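Local coordinates for protein diphosphomevalonate decarboxylase, putative (Trypanosoma brucei, PDB 2HKE) that probably catalyses the ATP-dependent decarboxylation of (R)-5-diphosphomevalonate to isopentenyl diphosphate, a precursor of isoprenoids and sterols, at residues V136-L139 and A140-G143; M203-S206 and L207-S210; I254-T258 and E259-T263; K277-N280 and A281-R285; V339-P342 and D343-K347. The protein carries 1 engineered substitution. One frame throughout, in Å; residues are numbered along the deposited sequence.

Interaction 1 (V136-L139 and A140-G143); sequences VSML and ARLG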
loop_
_atom_site.group_PDB
_atom_site.type_symbol
_atom_site.label_atom_id
_atom_site.label_comp_id
_atom_site.label_asym_id
_atom_site.label_seq_id
_atom_site.Cartn_x
_atom_site.Cartn_y
_atom_site.Cartn_z
ATOM N N VAL A 136 -5.749 -4.938 15.364
ATOM C CA VAL A 136 -4.607 -4.389 14.705
ATOM C C VAL A 136 -5.056 -3.340 13.692
ATOM O O VAL A 136 -4.412 -2.272 13.588
ATOM C CB VAL A 136 -3.752 -5.486 14.022
ATOM C CG1 VAL A 136 -2.724 -4.846 13.026
ATOM C CG2 VAL A 136 -3.054 -6.339 15.098
ATOM N N SER A 137 -6.082 -3.684 12.921
ATOM C CA SER A 137 -6.531 -2.798 11.845
ATOM C C SER A 137 -6.979 -1.415 12.367
ATOM O O SER A 137 -6.541 -0.369 11.848
ATOM C CB SER A 137 -7.594 -3.487 11.002
ATOM O OG SER A 137 -8.073 -2.643 9.994
ATOM N N MET A 138 -7.836 -1.380 13.405
ATOM C CA MET A 138 -8.319 -0.105 13.919
ATOM C C MET A 138 -7.277 0.747 14.590
ATOM O O MET A 138 -7.331 1.972 14.481
ATOM C CB MET A 138 -9.519 -0.312 14.849
ATOM C CG MET A 138 -10.737 -0.807 14.056
ATOM S SD MET A 138 -12.187 -1.026 15.155
ATOM C CE MET A 138 -11.788 0.238 16.360
ATOM N N LEU A 139 -6.312 0.132 15.255
ATOM C CA LEU A 139 -5.218 0.940 15.818
ATOM C C LEU A 139 -4.288 1.467 14.729
ATOM O O LEU A 139 -3.831 2.602 14.788
ATOM C CB LEU A 139 -4.439 0.097 16.819
ATOM C CG LEU A 139 -3.454 0.896 17.622
ATOM C CD1 LEU A 139 -4.139 1.923 18.476
ATOM C CD2 LEU A 139 -2.557 -0.060 18.451
ATOM N N ALA A 140 -3.990 0.631 13.742
ATOM C CA ALA A 140 -3.143 1.007 12.613
ATOM C C ALA A 140 -3.759 2.208 11.869
ATOM O O ALA A 140 -3.040 3.105 11.486
ATOM C CB ALA A 140 -2.980 -0.174 11.675
ATOM N N ARG A 141 -5.094 2.219 11.754
ATOM C CA ARG A 141 -5.869 3.273 11.063
ATOM C C ARG A 141 -5.602 4.631 11.651
ATOM O O ARG A 141 -5.485 5.628 10.927
ATOM C CB ARG A 141 -7.364 2.955 11.192
ATOM C CG ARG A 141 -8.223 3.726 10.236
ATOM C CD ARG A 141 -9.673 3.737 10.640
ATOM N NE ARG A 141 -9.883 4.575 11.808
ATOM C CZ ARG A 141 -10.456 4.221 12.942
ATOM N NH1 ARG A 141 -11.006 3.020 13.107
ATOM N NH2 ARG A 141 -10.615 5.117 13.884
ATOM N N LEU A 142 -5.456 4.671 12.980
ATOM C CA LEU A 142 -5.108 5.916 13.681
ATOM C C LEU A 142 -3.759 6.518 13.264
ATOM O O LEU A 142 -3.531 7.712 13.431
ATOM C CB LEU A 142 -5.106 5.694 15.199
ATOM C CG LEU A 142 -6.512 5.480 15.765
ATOM C CD1 LEU A 142 -6.395 5.119 17.270
ATOM C CD2 LEU A 142 -7.499 6.667 15.572
ATOM N N GLY A 143 -2.832 5.653 12.883
ATOM C CA GLY A 143 -1.516 6.037 12.480
ATOM C C GLY A 143 -1.517 6.436 11.039
ATOM O O GLY A 143 -0.968 7.469 10.724
#

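Interaction 2 (M203-S206 and L207-S210); sequences MQQS and LKTS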
loop_
_atom_site.group_PDB
_atom_site.type_symbol
_atom_site.label_atom_id
_atom_site.label_comp_id
_atom_site.label_asym_id
_atom_site.label_seq_id
_atom_site.Cartn_x
_atom_site.Cartn_y
_atom_site.Cartn_z
ATOM N N MET A 203 -5.395 15.152 -0.122
ATOM C CA MET A 203 -6.687 14.489 -0.246
ATOM C C MET A 203 -7.801 15.382 0.288
ATOM O O MET A 203 -8.906 15.400 -0.269
ATOM C CB MET A 203 -6.735 13.087 0.417
ATOM C CG MET A 203 -6.625 13.038 1.905
ATOM S SD MET A 203 -6.839 11.308 2.516
ATOM C CE MET A 203 -5.323 10.560 1.950
ATOM N N GLN A 204 -7.520 16.142 1.329
ATOM C CA GLN A 204 -8.551 17.058 1.827
ATOM C C GLN A 204 -8.694 18.267 0.858
ATOM O O GLN A 204 -9.774 18.787 0.685
ATOM C CB GLN A 204 -8.240 17.522 3.235
ATOM C CG GLN A 204 -8.244 16.355 4.263
ATOM C CD GLN A 204 -9.503 15.482 4.154
ATOM O OE1 GLN A 204 -9.505 14.458 3.464
ATOM N NE2 GLN A 204 -10.595 15.926 4.759
ATOM N N GLN A 205 -7.616 18.671 0.223
ATOM C CA GLN A 205 -7.719 19.742 -0.768
ATOM C C GLN A 205 -8.579 19.278 -1.935
ATOM O O GLN A 205 -9.426 20.002 -2.434
ATOM C CB GLN A 205 -6.326 20.184 -1.195
ATOM C CG GLN A 205 -6.287 21.556 -1.863
ATOM C CD GLN A 205 -6.681 22.730 -0.952
ATOM O OE1 GLN A 205 -6.748 22.604 0.290
ATOM N NE2 GLN A 205 -6.938 23.901 -1.580
ATOM N N SER A 206 -8.411 18.022 -2.358
ATOM C CA SER A 206 -9.298 17.439 -3.390
ATOM C C SER A 206 -10.735 17.410 -2.947
ATOM O O SER A 206 -11.609 17.724 -3.686
ATOM C CB SER A 206 -8.855 16.010 -3.775
ATOM O OG SER A 206 -7.572 15.998 -4.351
ATOM N N LEU A 207 -10.993 17.023 -1.712
ATOM C CA LEU A 207 -12.331 16.927 -1.241
ATOM C C LEU A 207 -12.970 18.288 -1.238
ATOM O O LEU A 207 -14.145 18.385 -1.555
ATOM C CB LEU A 207 -12.379 16.324 0.162
ATOM C CG LEU A 207 -13.717 15.927 0.734
ATOM C CD1 LEU A 207 -14.526 14.954 -0.151
ATOM C CD2 LEU A 207 -13.390 15.255 2.123
ATOM N N LYS A 208 -12.191 19.315 -0.891
ATOM C CA LYS A 208 -12.673 20.703 -0.860
ATOM C C LYS A 208 -12.933 21.299 -2.256
ATOM O O LYS A 208 -13.855 22.094 -2.415
ATOM C CB LYS A 208 -11.644 21.574 -0.142
ATOM C CG LYS A 208 -12.093 22.991 0.237
ATOM C CD LYS A 208 -10.906 23.806 0.691
ATOM C CE LYS A 208 -11.315 25.193 1.229
ATOM N NZ LYS A 208 -10.114 25.933 1.771
ATOM N N THR A 209 -12.104 20.955 -3.238
ATOM C CA THR A 209 -12.039 21.694 -4.493
ATOM C C THR A 209 -12.266 20.931 -5.792
ATOM O O THR A 209 -12.680 21.539 -6.795
ATOM C CB THR A 209 -10.695 22.448 -4.596
ATOM O OG1 THR A 209 -9.610 21.510 -4.735
ATOM C CG2 THR A 209 -10.478 23.331 -3.323
ATOM N N SER A 210 -12.030 19.619 -5.819
ATOM C CA SER A 210 -12.203 18.883 -7.072
ATOM C C SER A 210 -13.670 18.690 -7.376
ATOM O O SER A 210 -14.440 18.171 -6.534
ATOM C CB SER A 210 -11.519 17.502 -7.061
ATOM O OG SER A 210 -11.897 16.791 -8.254
HETATM O O HOH W 1 -8.228 23.833 2.224
#

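Interaction 3 (I254-T258 and E259-T263); sequences ICATT and EPKIT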
loop_
_atom_site.group_PDB
_atom_site.type_symbol
_atom_site.label_atom_id
_atom_site.label_comp_id
_atom_site.label_asym_id
_atom_site.label_seq_id
_atom_site.Cartn_x
_atom_site.Cartn_y
_atom_site.Cartn_z
ATOM N N ILE A 254 -8.753 13.461 -10.455
ATOM C CA ILE A 254 -9.087 14.190 -9.229
ATOM C C ILE A 254 -7.979 15.135 -8.832
ATOM O O ILE A 254 -8.226 16.309 -8.542
ATOM C CB ILE A 254 -9.436 13.234 -8.081
ATOM C CG1 ILE A 254 -10.810 12.609 -8.353
ATOM C CG2 ILE A 254 -9.494 14.013 -6.769
ATOM C CD1 ILE A 254 -11.094 11.341 -7.594
ATOM N N CYS A 255 -6.756 14.638 -8.820
ATOM C CA CYS A 255 -5.607 15.460 -8.482
ATOM C C CYS A 255 -5.473 16.630 -9.476
ATOM O O CYS A 255 -5.174 17.750 -9.089
ATOM C CB CYS A 255 -4.365 14.607 -8.426
ATOM S SG CYS A 255 -4.347 13.621 -6.871
ATOM N N ALA A 256 -5.675 16.354 -10.759
ATOM C CA ALA A 256 -5.492 17.383 -11.794
ATOM C C ALA A 256 -6.552 18.488 -11.702
ATOM O O ALA A 256 -6.294 19.583 -12.148
ATOM C CB ALA A 256 -5.545 16.739 -13.201
ATOM N N THR A 257 -7.720 18.186 -11.156
ATOM C CA THR A 257 -8.836 19.118 -11.005
ATOM C C THR A 257 -8.994 19.656 -9.566
ATOM O O THR A 257 -10.003 20.292 -9.211
ATOM C CB THR A 257 -10.117 18.454 -11.415
ATOM O OG1 THR A 257 -10.360 17.332 -10.578
ATOM C CG2 THR A 257 -10.080 17.986 -12.894
ATOM N N THR A 258 -7.992 19.374 -8.746
ATOM C CA THR A 258 -7.868 19.963 -7.420
ATOM C C THR A 258 -7.302 21.362 -7.605
ATOM O O THR A 258 -6.574 21.627 -8.566
ATOM C CB THR A 258 -6.958 19.073 -6.527
ATOM O OG1 THR A 258 -7.594 17.796 -6.371
ATOM C CG2 THR A 258 -6.715 19.672 -5.114
ATOM N N GLU A 259 -7.632 22.249 -6.664
ATOM C CA GLU A 259 -7.118 23.639 -6.692
ATOM C C GLU A 259 -6.423 24.000 -5.396
ATOM O O GLU A 259 -7.049 23.992 -4.337
ATOM C CB GLU A 259 -8.290 24.574 -6.965
ATOM C CG GLU A 259 -8.914 24.284 -8.288
ATOM C CD GLU A 259 -9.844 25.350 -8.777
ATOM O OE1 GLU A 259 -10.497 26.009 -7.932
ATOM O OE2 GLU A 259 -9.926 25.519 -10.025
ATOM N N PRO A 260 -5.108 24.262 -5.432
ATOM C CA PRO A 260 -4.152 24.182 -6.547
ATOM C C PRO A 260 -3.995 22.752 -7.051
ATOM O O PRO A 260 -4.215 21.799 -6.286
ATOM C CB PRO A 260 -2.840 24.617 -5.925
ATOM C CG PRO A 260 -3.160 25.213 -4.639
ATOM C CD PRO A 260 -4.464 24.696 -4.190
ATOM N N LYS A 261 -3.632 22.619 -8.327
ATOM C CA LYS A 261 -3.459 21.316 -8.957
ATOM C C LYS A 261 -2.408 20.502 -8.205
ATOM O O LYS A 261 -1.393 21.025 -7.720
ATOM C CB LYS A 261 -3.005 21.509 -10.390
ATOM C CG LYS A 261 -3.070 20.329 -11.291
ATOM C CD LYS A 261 -2.525 20.736 -12.691
ATOM C CE LYS A 261 -2.138 19.514 -13.547
ATOM N NZ LYS A 261 -1.781 19.863 -15.000
ATOM N N ILE A 262 -2.684 19.210 -8.114
ATOM C CA ILE A 262 -1.775 18.244 -7.514
ATOM C C ILE A 262 -1.282 17.322 -8.618
ATOM O O ILE A 262 -2.112 16.747 -9.377
ATOM C CB ILE A 262 -2.500 17.342 -6.472
ATOM C CG1 ILE A 262 -3.033 18.155 -5.290
ATOM C CG2 ILE A 262 -1.526 16.221 -5.997
ATOM C CD1 ILE A 262 -3.962 17.359 -4.287
ATOM N N THR A 263 0.034 17.149 -8.690
ATOM C CA THR A 263 0.653 16.288 -9.704
ATOM C C THR A 263 1.652 15.369 -9.055
ATOM O O THR A 263 2.695 15.813 -8.551
ATOM C CB THR A 263 1.432 17.124 -10.747
ATOM O OG1 THR A 263 0.552 18.137 -11.271
ATOM C CG2 THR A 263 1.936 16.217 -11.868
#

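Interaction 4 (K277-N280 and A281-R285); sequences KAYN and AKKGR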
loop_
_atom_site.group_PDB
_atom_site.type_symbol
_atom_site.label_atom_id
_atom_site.label_comp_id
_atom_site.label_asym_id
_atom_site.label_seq_id
_atom_site.Cartn_x
_atom_site.Cartn_y
_atom_site.Cartn_z
ATOM N N LYS A 277 -1.624 0.098 -22.111
ATOM C CA LYS A 277 -2.761 0.151 -23.021
ATOM C C LYS A 277 -2.440 -0.417 -24.397
ATOM O O LYS A 277 -3.229 -1.181 -24.976
ATOM C CB LYS A 277 -3.256 1.593 -23.161
ATOM C CG LYS A 277 -3.998 2.070 -21.928
ATOM C CD LYS A 277 -4.420 3.522 -22.116
ATOM C CE LYS A 277 -5.234 4.005 -20.938
ATOM N NZ LYS A 277 -5.549 5.449 -21.128
ATOM N N ALA A 278 -1.278 -0.044 -24.921
ATOM C CA ALA A 278 -0.836 -0.480 -26.249
ATOM C C ALA A 278 -0.555 -1.977 -26.268
ATOM O O ALA A 278 -0.837 -2.657 -27.240
ATOM C CB ALA A 278 0.416 0.262 -26.661
ATOM N N TYR A 279 -0.023 -2.497 -25.169
ATOM C CA TYR A 279 0.195 -3.942 -25.041
ATOM C C TYR A 279 -1.115 -4.697 -25.059
ATOM O O TYR A 279 -1.265 -5.655 -25.773
ATOM C CB TYR A 279 0.933 -4.224 -23.750
ATOM C CG TYR A 279 1.257 -5.673 -23.510
ATOM C CD1 TYR A 279 2.027 -6.383 -24.421
ATOM C CD2 TYR A 279 0.808 -6.324 -22.376
ATOM C CE1 TYR A 279 2.353 -7.680 -24.189
ATOM C CE2 TYR A 279 1.119 -7.660 -22.142
ATOM C CZ TYR A 279 1.893 -8.321 -23.056
ATOM O OH TYR A 279 2.209 -9.661 -22.838
ATOM N N ASN A 280 -2.072 -4.261 -24.270
ATOM C CA ASN A 280 -3.337 -4.945 -24.152
ATOM C C ASN A 280 -4.018 -4.881 -25.520
ATOM O O ASN A 280 -4.643 -5.848 -25.960
ATOM C CB ASN A 280 -4.178 -4.243 -23.103
ATOM C CG ASN A 280 -3.776 -4.587 -21.681
ATOM O OD1 ASN A 280 -3.153 -5.649 -21.417
ATOM N ND2 ASN A 280 -4.138 -3.697 -20.739
ATOM N N ALA A 281 -3.895 -3.741 -26.176
ATOM C CA ALA A 281 -4.477 -3.563 -27.532
ATOM C C ALA A 281 -3.899 -4.601 -28.518
ATOM O O ALA A 281 -4.662 -5.261 -29.259
ATOM C CB ALA A 281 -4.283 -2.112 -28.003
ATOM N N LYS A 282 -2.576 -4.785 -28.479
ATOM C CA LYS A 282 -1.877 -5.736 -29.357
ATOM C C LYS A 282 -2.206 -7.172 -29.008
ATOM O O LYS A 282 -2.347 -8.023 -29.875
ATOM C CB LYS A 282 -0.369 -5.617 -29.233
ATOM C CG LYS A 282 0.321 -4.664 -30.056
ATOM C CD LYS A 282 0.302 -4.970 -31.581
ATOM C CE LYS A 282 1.191 -3.918 -32.224
ATOM N NZ LYS A 282 0.662 -3.437 -33.543
ATOM N N LYS A 283 -2.371 -7.435 -27.737
ATOM C CA LYS A 283 -2.738 -8.759 -27.266
ATOM C C LYS A 283 -4.173 -9.071 -27.590
ATOM O O LYS A 283 -4.527 -10.225 -27.719
ATOM C CB LYS A 283 -2.541 -8.835 -25.764
ATOM C CG LYS A 283 -1.099 -8.797 -25.343
ATOM C CD LYS A 283 -0.407 -10.125 -25.499
ATOM C CE LYS A 283 -0.616 -11.012 -24.330
ATOM N NZ LYS A 283 0.079 -12.300 -24.640
ATOM N N GLY A 284 -5.027 -8.053 -27.741
ATOM C CA GLY A 284 -6.425 -8.294 -27.944
ATOM C C GLY A 284 -7.206 -8.604 -26.689
ATOM O O GLY A 284 -8.337 -9.072 -26.746
ATOM N N ARG A 285 -6.592 -8.371 -25.530
ATOM C CA ARG A 285 -7.264 -8.557 -24.283
ATOM C C ARG A 285 -6.529 -7.773 -23.207
ATOM O O ARG A 285 -5.396 -7.334 -23.384
ATOM C CB ARG A 285 -7.331 -10.051 -23.887
ATOM C CG ARG A 285 -5.991 -10.646 -23.595
ATOM C CD ARG A 285 -6.123 -12.108 -23.264
ATOM N NE ARG A 285 -4.820 -12.733 -23.197
ATOM C CZ ARG A 285 -4.083 -12.901 -22.098
ATOM N NH1 ARG A 285 -4.495 -12.513 -20.913
ATOM N NH2 ARG A 285 -2.890 -13.472 -22.208
#

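Interaction 5 (V339-P342 and D343-K347); sequences VSLP and DEYKK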
loop_
_atom_site.group_PDB
_atom_site.type_symbol
_atom_site.label_atom_id
_atom_site.label_comp_id
_atom_site.label_asym_id
_atom_site.label_seq_id
_atom_site.Cartn_x
_atom_site.Cartn_y
_atom_site.Cartn_z
ATOM N N VAL A 339 12.436 -15.494 -22.108
ATOM C CA VAL A 339 11.422 -15.078 -23.071
ATOM C C VAL A 339 12.062 -14.576 -24.356
ATOM O O VAL A 339 12.998 -13.775 -24.317
ATOM C CB VAL A 339 10.508 -13.955 -22.504
ATOM C CG1 VAL A 339 9.535 -13.373 -23.582
ATOM C CG2 VAL A 339 9.746 -14.489 -21.341
ATOM N N SER A 340 11.520 -15.030 -25.486
ATOM C CA SER A 340 11.828 -14.467 -26.762
ATOM C C SER A 340 10.647 -13.580 -27.155
ATOM O O SER A 340 9.631 -14.062 -27.596
ATOM C CB SER A 340 12.029 -15.560 -27.805
ATOM O OG SER A 340 12.540 -14.971 -28.976
ATOM N N LEU A 341 10.786 -12.288 -26.967
ATOM C CA LEU A 341 9.640 -11.379 -27.132
ATOM C C LEU A 341 9.315 -11.232 -28.605
ATOM O O LEU A 341 10.191 -10.907 -29.392
ATOM C CB LEU A 341 9.949 -9.999 -26.585
ATOM C CG LEU A 341 8.802 -8.982 -26.604
ATOM C CD1 LEU A 341 7.856 -9.406 -25.582
ATOM C CD2 LEU A 341 9.258 -7.549 -26.367
ATOM N N PRO A 342 8.080 -11.484 -28.979
ATOM C CA PRO A 342 7.630 -11.221 -30.344
ATOM C C PRO A 342 7.821 -9.788 -30.774
ATOM O O PRO A 342 7.613 -8.851 -29.990
ATOM C CB PRO A 342 6.153 -11.522 -30.289
ATOM C CG PRO A 342 6.015 -12.499 -29.171
ATOM C CD PRO A 342 7.031 -12.110 -28.163
ATOM N N ASP A 343 8.147 -9.605 -32.060
ATOM C CA ASP A 343 8.431 -8.283 -32.566
ATOM C C ASP A 343 7.256 -7.334 -32.422
ATOM O O ASP A 343 7.476 -6.148 -32.291
ATOM C CB ASP A 343 8.815 -8.377 -34.058
ATOM C CG ASP A 343 10.146 -7.781 -34.327
ATOM O OD1 ASP A 343 10.320 -6.573 -34.030
ATOM O OD2 ASP A 343 11.039 -8.534 -34.804
ATOM N N GLU A 344 6.029 -7.857 -32.469
ATOM C CA GLU A 344 4.801 -7.074 -32.306
ATOM C C GLU A 344 4.770 -6.276 -30.996
ATOM O O GLU A 344 4.081 -5.261 -30.920
ATOM C CB GLU A 344 3.544 -7.939 -32.343
ATOM C CG GLU A 344 3.603 -9.180 -31.474
ATOM C CD GLU A 344 2.380 -10.102 -31.516
ATOM O OE1 GLU A 344 1.269 -9.686 -31.933
ATOM O OE2 GLU A 344 2.547 -11.292 -31.077
ATOM N N TYR A 345 5.529 -6.695 -29.991
ATOM C CA TYR A 345 5.457 -6.021 -28.685
ATOM C C TYR A 345 6.632 -5.100 -28.462
ATOM O O TYR A 345 6.880 -4.661 -27.327
ATOM C CB TYR A 345 5.330 -7.057 -27.549
ATOM C CG TYR A 345 4.179 -7.965 -27.727
ATOM C CD1 TYR A 345 2.883 -7.467 -27.847
ATOM C CD2 TYR A 345 4.332 -9.331 -27.716
ATOM C CE1 TYR A 345 1.804 -8.294 -28.000
ATOM C CE2 TYR A 345 3.237 -10.165 -27.878
ATOM C CZ TYR A 345 1.979 -9.635 -28.031
ATOM O OH TYR A 345 0.902 -10.481 -28.204
ATOM N N LYS A 346 7.395 -4.827 -29.516
ATOM C CA LYS A 346 8.480 -3.897 -29.441
ATOM C C LYS A 346 7.924 -2.624 -30.081
ATOM O O LYS A 346 7.018 -2.668 -30.935
ATOM C CB LYS A 346 9.718 -4.418 -30.186
ATOM C CG LYS A 346 10.267 -5.714 -29.657
ATOM C CD LYS A 346 11.331 -6.296 -30.590
ATOM C CE LYS A 346 11.743 -7.706 -30.135
ATOM N NZ LYS A 346 12.941 -8.161 -30.872
ATOM N N LYS A 347 8.452 -1.500 -29.649
ATOM C CA LYS A 347 8.062 -0.197 -30.144
ATOM C C LYS A 347 6.543 -0.013 -30.100
ATOM O O LYS A 347 5.903 0.307 -31.111
ATOM C CB LYS A 347 8.658 0.031 -31.560
ATOM C CG LYS A 347 10.196 0.112 -31.564
ATOM C CD LYS A 347 10.717 1.473 -30.990
ATOM C CE LYS A 347 12.290 1.507 -30.784
ATOM N NZ LYS A 347 12.891 0.333 -30.022
HETATM O O HOH W 2 12.704 -11.253 -29.660
#

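Interaction 1 (V136-L139 and A140-G143)
V136 and A140 are joined by the first of two i to i+4 bonds of the short helix 136-143: A140 N binds V136 O at 2.9 Å, R141 N binds S137 O at 3.0 Å, and L142 N makes a weak i to i+3 bond to L139 O. The helix belongs to the N-terminal domain of this GHMP-superfamily enzyme, where its side chains sort onto separate neighbours. L139 and L142 cross at about a right angle and meet through their CD1 methyls, 4.1 Å apart; both also pack on M81 of helix 76-86, while L139 and A140 reach helix 114-130. The other flank carries M138 and R141, which lie side by side and point the same way. R141 CG stands anti to the backbone N (chi1 -164°) and the chain bends at chi3, bringing the guanidinium back alongside the methionine. M138 O lies 4.0 Å above one face of this group, displaced toward its rim. The guanidinium is fixed from outside the helix, with NH1 bound to C169 O and NH2 to L29 O. S137 OG is likewise held elsewhere, by C148 O and A171 N. Between the two flanking side chains the nearest approach is R141 NH1 to M138 CG, 4.0 Å.

Interaction 2 (M203-S206 and L207-S210)
T209 folds its side chain back onto Q205 in the last turn of helix 199-209, in the C-terminal domain. With chi1 at 68°, OG1 lies between the backbone N and the carbonyl carbon, and from there the hydroxyl donates to Q205 O at 2.8 Å. It approaches from above the carbonyl plane, whereas T209 N reaches the same oxygen closer to that plane, at 3.0 Å. Two donors from one residue therefore grip a single carbonyl. The same hydroxyl is also bonded to E259 N, in the loop after helix 237-256. The neighbouring S206 O is also shared: S210 N binds it at 2.9 Å, and T209 N adds a longer bond from the same face.

Q205 bends at chi2 after leaving with CG anti to the backbone N (chi1 -162°), and its amide crosses the T209 side chain, NE2 standing 4.0 Å from T209 CG2. NE2 has its hydrogen-bond partner in E259 O. On the other branch, Q205 OE1 accepts a hydrogen bond from a water, which in turn accepts one from K208 NZ, bridging lysine and glutamine across one turn. Q204 and L207 run side by side, and the Q204 amide, whose OE1 is bound to K22 N, rests against L207 CD2. L207 also packs on M213 and I217 of helix 213-234. S206 OG is held by T258 OG1 and W20 NE1. Beyond the helix, S210 OG is hydrogen-bonded to T257 OG1 and also caps L212 N, while S210 CB lies 3.4 Å from S206 O.

Interaction 3 (I254-T258 and E259-T263)
E259 begins a turn directly after T258 and extends its carboxylate outward at the surface. The peptide bond to P260 is cis. That linkage bends the chain sharply, and the backbone angles of E259 and P260 fit a type VIb turn spanning T258 to K261. In keeping with this class of turn, K261 N comes near T258 O at too poor an angle for a hydrogen bond. A CA-H...O contact is made instead, K261 CA standing 3.2 Å from T258 O. Past the bend, K261 sends its extended side chain alongside the end of helix 237-256. Its CG stands anti to the backbone N (chi1 -166°), which places that methylene 3.4 Å from A256 O, and CE continues toward the A256 methyl.

The turn thus reverses the chain just beyond the helix terminus and returns it to the final helical residues. I262 closes the loop: its N donates to C255 O at 3.0 Å from above the carbonyl plane, with a nearly straight N-H...O angle of 166°. This carbonyl also accepts from T258 N, and the two donors come to opposite faces of its plane. The I262 side chain turns in toward the helix end and packs with both branches. CB faces C255 CB at 3.8 Å and CG2 lies near C255 SG, while CD1 meets the T258 methyl CG2 at 3.7 Å. T258 OG1 donates to I254 O at 2.7 Å, again from above the carbonyl plane. T263 then leads away, its N bound to D196 OD2.

Interaction 4 (K277-N280 and A281-R285)
The Y279 ring carries K283 on one face, CG sitting over the ring centre 3.7 Å above the plane in a CH-pi contact, and it also meets the ring of Y345 edge-to-face. This pair lies at the end of helix 267-283, which is closed by a Schellman motif with G284 as the C-prime residue. Bends at chi2 (-79°) and chi3 curl the K283 chain along the ring toward its hydroxyl: CD lies near CZ, and CE stands 3.5 Å from Y279 OH. The two polar ends converge on one carboxylate, E309 OE1, which salt-bridges K283 NZ and hydrogen-bonds Y279 OH; this shared anion probably helps to hold the lysine over the ring.

Along the backbone, K283 N binds Y279 O at 2.9 Å, the last of three regular helical bonds across the contact. Beyond it the pattern changes. G284 has positive phi (80°), and the motif pair is R285 N to N280 O and G284 N to A281 O, both weak; G284 N also bonds weakly to N280 O. N280 OD1 is held by A287 N and ND2 by L288 O. R285 NH2 forms a salt bridge with D306 OD1, while R285 O lies 3.3 Å from N280 CB.

Interaction 5 (V339-P342 and D343-K347)
L341 and P342 both pack against Y345 through apolar contacts. The leucine, with CG anti to the backbone N (chi1 -176°), crosses the tyrosine obliquely and sets CD1 4.0 Å from Y345 CB. Its other methyl, CD2, meets the aliphatic part of K346 at CG, 3.9 Å away, the two side chains sliding past each other in opposite directions. The proline ring crosses the tyrosine on a slant: P342 CB is 3.8 Å from Y345 CD2, and P342 CD lies at the edge of the aromatic ring, in its plane. E344 adds a cover from within 343-347, its CG standing 3.6 Å above the centre of one ring face. The same methylene touches P342 CB, so proline, glutamate and tyrosine form one small cluster.

The one direct hydrogen bond across the contact is Y345 N to P342 O at 3.0 Å, straight at the hydrogen (166°) but approaching from above the carbonyl plane. Within 343-347, K346 N to D343 O repeats the three-residue step one position on.

A water adds a further link: it donates to L341 O at 2.6 Å and accepts a weak bond from K346 NZ, the extended lysine chain running back past L341 with CE 3.6 Å from L341 O.

Outside the two segments, Y345 packs on K282 and K283 of helix 267-283 and on E309 of helix 307-317. The paired i to i+3 bonds that start at the proline carbonyl are those of a short 3-10 turn, here in the surface loop between helix 330-338 and strand 358-363.

Overall arrangement
The five contacts follow one another along the chain, with none nested or crossing. Interaction 1 lies within a short helix of the N-terminal domain of this GHMP-superfamily enzyme; the other four belong to the C-terminal domain. Interactions 2 and 3 join in space, centres about 8 Å apart, where the end of helix 199-209 meets the end of helix 237-256 and its cis-proline loop. Interaction 4 terminates the next helix, 267-283, and touches interaction 5, a turn in the loop after helix 330-338, with centres about 13 Å apart. Interaction 1 and this last pair lie on opposite sides of the chain's centre, some 40 to 45 Å apart between centres. Interaction 3 closes a loop; interactions 2 and 4 finish helices.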